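Local coordinates for uncharacterized protein (Streptococcus pneumoniae, PDB 3LFT) that binds L-tryptophan in the cleft between two lobes and is probably the substrate-binding protein of an ABC transporter, at residues V170-T184 against T197-N209. Sequence-based numbering, arbitrary orientation.
Sequences VPSTNEIASTVTVMT and TIASGFPTVVSSN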
loop_
_atom_site.group_PDB
_atom_site.type_symbol
_atom_site.label_atom_id
_atom_site.label_comp_id
_atom_site.label_asym_id
_atom_site.label_seq_id
_atom_site.Cartn_x
_atom_site.Cartn_y
_atom_site.Cartn_z
ATOM N N VAL A 170 -6.693 -12.765 7.663
ATOM C CA VAL A 170 -5.685 -13.390 8.515
ATOM C C VAL A 170 -5.167 -12.372 9.530
ATOM O O VAL A 170 -5.092 -11.174 9.222
ATOM C CB VAL A 170 -4.502 -13.975 7.681
ATOM C CG1 VAL A 170 -4.994 -15.085 6.738
ATOM C CG2 VAL A 170 -3.791 -12.911 6.844
ATOM N N PRO A 171 -4.811 -12.823 10.754
ATOM C CA PRO A 171 -4.231 -11.867 11.714
ATOM C C PRO A 171 -2.743 -11.586 11.511
ATOM O O PRO A 171 -2.220 -10.610 12.068
ATOM C CB PRO A 171 -4.448 -12.557 13.063
ATOM C CG PRO A 171 -4.393 -14.021 12.736
ATOM C CD PRO A 171 -5.070 -14.138 11.380
ATOM N N SER A 172 -2.068 -12.448 10.761
ATOM C CA SER A 172 -0.622 -12.371 10.547
ATOM C C SER A 172 -0.232 -13.176 9.327
ATOM O O SER A 172 -1.077 -13.823 8.699
ATOM C CB SER A 172 0.147 -12.901 11.764
ATOM O OG SER A 172 0.232 -14.323 11.712
ATOM N N THR A 173 1.060 -13.162 9.005
ATOM C CA THR A 173 1.566 -13.905 7.846
ATOM C C THR A 173 1.531 -15.408 8.074
ATOM O O THR A 173 1.528 -16.192 7.122
ATOM C CB THR A 173 3.013 -13.526 7.474
ATOM O OG1 THR A 173 3.839 -13.580 8.640
ATOM C CG2 THR A 173 3.073 -12.119 6.875
ATOM N N ASN A 174 1.477 -15.822 9.340
ATOM C CA ASN A 174 1.494 -17.248 9.685
ATOM C C ASN A 174 0.332 -18.057 9.116
ATOM O O ASN A 174 0.484 -19.247 8.828
ATOM C CB ASN A 174 1.586 -17.427 11.207
ATOM C CG ASN A 174 2.843 -16.802 11.794
ATOM O OD1 ASN A 174 2.771 -15.934 12.667
ATOM N ND2 ASN A 174 4.002 -17.226 11.301
ATOM N N GLU A 175 -0.820 -17.409 8.953
ATOM C CA GLU A 175 -2.042 -18.084 8.537
ATOM C C GLU A 175 -2.245 -18.044 7.020
ATOM O O GLU A 175 -3.242 -18.561 6.524
ATOM C CB GLU A 175 -3.264 -17.482 9.263
ATOM C CG GLU A 175 -3.295 -17.689 10.788
ATOM C CD GLU A 175 -2.361 -16.754 11.555
ATOM O OE1 GLU A 175 -1.981 -15.696 11.021
ATOM O OE2 GLU A 175 -2.010 -17.073 12.709
ATOM N N ILE A 176 -1.297 -17.465 6.284
ATOM C CA ILE A 176 -1.487 -17.292 4.829
ATOM C C ILE A 176 -1.614 -18.622 4.085
ATOM O O ILE A 176 -2.590 -18.822 3.350
ATOM C CB ILE A 176 -0.383 -16.433 4.170
ATOM C CG1 ILE A 176 -0.511 -14.971 4.623
ATOM C CG2 ILE A 176 -0.497 -16.516 2.616
ATOM C CD1 ILE A 176 0.649 -14.076 4.191
ATOM N N ALA A 177 -0.651 -19.524 4.271
ATOM C CA ALA A 177 -0.616 -20.753 3.481
ATOM C C ALA A 177 -1.892 -21.576 3.646
ATOM O O ALA A 177 -2.496 -21.997 2.649
ATOM C CB ALA A 177 0.621 -21.591 3.822
ATOM N N SER A 178 -2.313 -21.785 4.893
ATOM C CA SER A 178 -3.496 -22.594 5.169
ATOM C C SER A 178 -4.771 -21.899 4.682
ATOM O O SER A 178 -5.691 -22.551 4.202
ATOM C CB SER A 178 -3.592 -22.947 6.661
ATOM O OG SER A 178 -3.714 -21.774 7.447
ATOM N N THR A 179 -4.801 -20.570 4.768
ATOM C CA THR A 179 -5.959 -19.817 4.308
ATOM C C THR A 179 -6.075 -19.899 2.794
ATOM O O THR A 179 -7.172 -20.074 2.263
ATOM C CB THR A 179 -5.925 -18.352 4.786
ATOM O OG1 THR A 179 -5.987 -18.335 6.219
ATOM C CG2 THR A 179 -7.097 -17.575 4.250
ATOM N N VAL A 180 -4.945 -19.788 2.101
ATOM C CA VAL A 180 -4.975 -19.921 0.644
ATOM C C VAL A 180 -5.530 -21.289 0.250
ATOM O O VAL A 180 -6.368 -21.389 -0.662
ATOM C CB VAL A 180 -3.604 -19.640 -0.023
ATOM C CG1 VAL A 180 -3.622 -20.019 -1.521
ATOM C CG2 VAL A 180 -3.235 -18.181 0.135
ATOM N N THR A 181 -5.085 -22.335 0.945
ATOM C CA THR A 181 -5.544 -23.680 0.626
ATOM C C THR A 181 -7.064 -23.800 0.771
ATOM O O THR A 181 -7.740 -24.332 -0.121
ATOM C CB THR A 181 -4.812 -24.709 1.484
ATOM O OG1 THR A 181 -3.421 -24.693 1.144
ATOM C CG2 THR A 181 -5.357 -26.106 1.246
ATOM N N VAL A 182 -7.599 -23.275 1.870
ATOM C CA VAL A 182 -9.041 -23.281 2.102
ATOM C C VAL A 182 -9.801 -22.456 1.051
ATOM O O VAL A 182 -10.757 -22.928 0.431
ATOM C CB VAL A 182 -9.389 -22.774 3.538
ATOM C CG1 VAL A 182 -10.901 -22.588 3.706
ATOM C CG2 VAL A 182 -8.817 -23.704 4.593
HETATM N N MSE A 183 -9.357 -21.225 0.838
HETATM C CA MSE A 183 -10.101 -20.331 -0.027
HETATM C C MSE A 183 -10.130 -20.798 -1.474
HETATM O O MSE A 183 -11.114 -20.589 -2.153
HETATM C CB MSE A 183 -9.590 -18.896 0.080
HETATM C CG MSE A 183 -8.274 -18.636 -0.638
HETATM SE SE MSE A 183 -7.487 -16.959 -0.126
HETATM C CE MSE A 183 -8.748 -15.738 -0.937
ATOM N N THR A 184 -9.078 -21.468 -1.935
ATOM C CA THR A 184 -9.015 -21.811 -3.361
ATOM C C THR A 184 -9.968 -22.931 -3.776
ATOM O O THR A 184 -10.188 -23.135 -4.965
ATOM C CB THR A 184 -7.572 -22.042 -3.901
ATOM O OG1 THR A 184 -6.918 -23.091 -3.185
ATOM C CG2 THR A 184 -6.727 -20.763 -3.862
ATOM N N THR A 197 0.694 -6.947 5.189
ATOM C CA THR A 197 0.869 -8.329 5.665
ATOM C C THR A 197 0.979 -9.278 4.471
ATOM O O THR A 197 1.942 -10.045 4.358
ATOM C CB THR A 197 -0.291 -8.745 6.623
ATOM O OG1 THR A 197 -0.360 -7.797 7.706
ATOM C CG2 THR A 197 -0.103 -10.162 7.175
ATOM N N ILE A 198 0.005 -9.204 3.563
ATOM C CA ILE A 198 0.019 -10.116 2.423
ATOM C C ILE A 198 1.177 -9.729 1.504
ATOM O O ILE A 198 1.832 -10.608 0.942
ATOM C CB ILE A 198 -1.329 -10.138 1.672
ATOM C CG1 ILE A 198 -2.486 -10.404 2.645
ATOM C CG2 ILE A 198 -1.321 -11.164 0.535
ATOM C CD1 ILE A 198 -2.410 -11.714 3.461
ATOM N N ALA A 199 1.462 -8.436 1.356
ATOM C CA ALA A 199 2.589 -8.075 0.476
ATOM C C ALA A 199 3.911 -8.641 0.988
ATOM O O ALA A 199 4.775 -9.061 0.206
ATOM C CB ALA A 199 2.695 -6.566 0.280
ATOM N N SER A 200 4.076 -8.646 2.309
ATOM C CA SER A 200 5.293 -9.166 2.914
ATOM C C SER A 200 5.394 -10.688 2.802
ATOM O O SER A 200 6.500 -11.228 2.867
ATOM C CB SER A 200 5.394 -8.705 4.374
ATOM O OG SER A 200 4.522 -9.453 5.197
ATOM N N GLY A 201 4.256 -11.366 2.639
ATOM C CA GLY A 201 4.247 -12.821 2.497
ATOM C C GLY A 201 3.752 -13.279 1.145
ATOM O O GLY A 201 3.292 -14.416 1.020
ATOM N N PHE A 202 3.853 -12.426 0.124
ATOM C CA PHE A 202 3.193 -12.757 -1.143
ATOM C C PHE A 202 3.720 -14.014 -1.858
ATOM O O PHE A 202 2.930 -14.754 -2.443
ATOM C CB PHE A 202 3.092 -11.560 -2.088
ATOM C CG PHE A 202 2.191 -11.835 -3.251
ATOM C CD1 PHE A 202 0.811 -11.948 -3.072
ATOM C CD2 PHE A 202 2.723 -12.065 -4.523
ATOM C CE1 PHE A 202 -0.020 -12.270 -4.131
ATOM C CE2 PHE A 202 1.869 -12.376 -5.587
ATOM C CZ PHE A 202 0.514 -12.471 -5.377
ATOM N N PRO A 203 5.039 -14.280 -1.811
ATOM C CA PRO A 203 5.481 -15.541 -2.427
ATOM C C PRO A 203 4.809 -16.780 -1.825
ATOM O O PRO A 203 4.660 -17.789 -2.526
ATOM C CB PRO A 203 6.993 -15.521 -2.207
ATOM C CG PRO A 203 7.313 -14.032 -2.258
ATOM C CD PRO A 203 6.179 -13.393 -1.495
ATOM N N THR A 204 4.348 -16.697 -0.577
ATOM C CA THR A 204 3.626 -17.813 0.059
ATOM C C THR A 204 2.250 -17.997 -0.578
ATOM O O THR A 204 1.785 -19.126 -0.752
ATOM C CB THR A 204 3.474 -17.582 1.563
ATOM O OG1 THR A 204 4.777 -17.486 2.136
ATOM C CG2 THR A 204 2.702 -18.712 2.242
ATOM N N VAL A 205 1.606 -16.887 -0.951
ATOM C CA VAL A 205 0.339 -16.971 -1.672
ATOM C C VAL A 205 0.560 -17.689 -3.003
ATOM O O VAL A 205 -0.198 -18.605 -3.359
ATOM C CB VAL A 205 -0.266 -15.571 -1.935
ATOM C CG1 VAL A 205 -1.580 -15.698 -2.692
ATOM C CG2 VAL A 205 -0.474 -14.790 -0.628
ATOM N N VAL A 206 1.600 -17.282 -3.733
ATOM C CA VAL A 206 1.871 -17.831 -5.063
ATOM C C VAL A 206 2.207 -19.329 -4.980
ATOM O O VAL A 206 1.697 -20.137 -5.768
ATOM C CB VAL A 206 3.007 -17.058 -5.767
ATOM C CG1 VAL A 206 3.335 -17.669 -7.129
ATOM C CG2 VAL A 206 2.636 -15.605 -5.919
ATOM N N SER A 207 3.032 -19.707 -4.003
ATOM C CA SER A 207 3.428 -21.105 -3.881
ATOM C C SER A 207 2.254 -21.966 -3.431
ATOM O O SER A 207 2.065 -23.078 -3.954
ATOM C CB SER A 207 4.635 -21.271 -2.953
ATOM O OG SER A 207 4.354 -20.802 -1.654
ATOM N N SER A 208 1.455 -21.465 -2.490
ATOM C CA SER A 208 0.278 -22.198 -2.024
ATOM C C SER A 208 -0.766 -22.381 -3.123
ATOM O O SER A 208 -1.451 -23.398 -3.157
ATOM C CB SER A 208 -0.352 -21.539 -0.805
ATOM O OG SER A 208 0.458 -21.758 0.342
ATOM N N ASN A 209 -0.866 -21.403 -4.022
ATOM C CA ASN A 209 -1.811 -21.448 -5.149
ATOM C C ASN A 209 -1.295 -22.190 -6.396
ATOM O O ASN A 209 -2.012 -22.304 -7.399
ATOM C CB ASN A 209 -2.248 -20.002 -5.476
ATOM C CG ASN A 209 -3.245 -19.919 -6.622
ATOM O OD1 ASN A 209 -4.306 -20.555 -6.609
ATOM N ND2 ASN A 209 -2.902 -19.135 -7.632
HETATM O O HOH W 1 -0.560 -23.998 1.499
HETATM O O HOH W 2 -3.073 -25.737 -1.444
HETATM O O HOH W 3 -4.193 -23.651 -2.918
#
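I176 is the knob by which helix 176-183 meets helix 196-200 and helix 202-208 in the parallel alpha/beta lobe of a periplasmic-binding-protein fold: it sits in a hole made by T197, I198, T204 and V205. From its CB the branches diverge. CG2, anti to the backbone N, turns to helix 202-208, 3.7 Å from V205 CG2 and a little farther from T204 CG2. CG1 approaches I198 CD1, and the extended chain (chi2 172°) carries CD1 onward to that same methyl at 3.9 Å and to the carbonyl oxygen of G201, at the break between the two helices. A branched aliphatic residue suits the place because CG2 and CD1 can fill different parts of the hole. I198 CD1 also meets V170 CG2, which lies at the end of strand 164-170. One turn on, V180 straddles V205 and S208, its CG1 3.7 Å from S208 CB; V180 and V205 also both rest on L139 of the inner strand 135-141. Helices 176-183 and 202-208 run in the same general direction, their axes 8.9 Å apart and crossing at -38°; the small A177 and S208 let the backbones approach, S208 OG lying 3.5 Å from A177 CB. No direct hydrogen bond spans the contact, but waters do. One lies 2.7 Å from S208 OG and donates weakly to A177 O; another lies 2.8 Å from T184 OG1 and donates to S208 O.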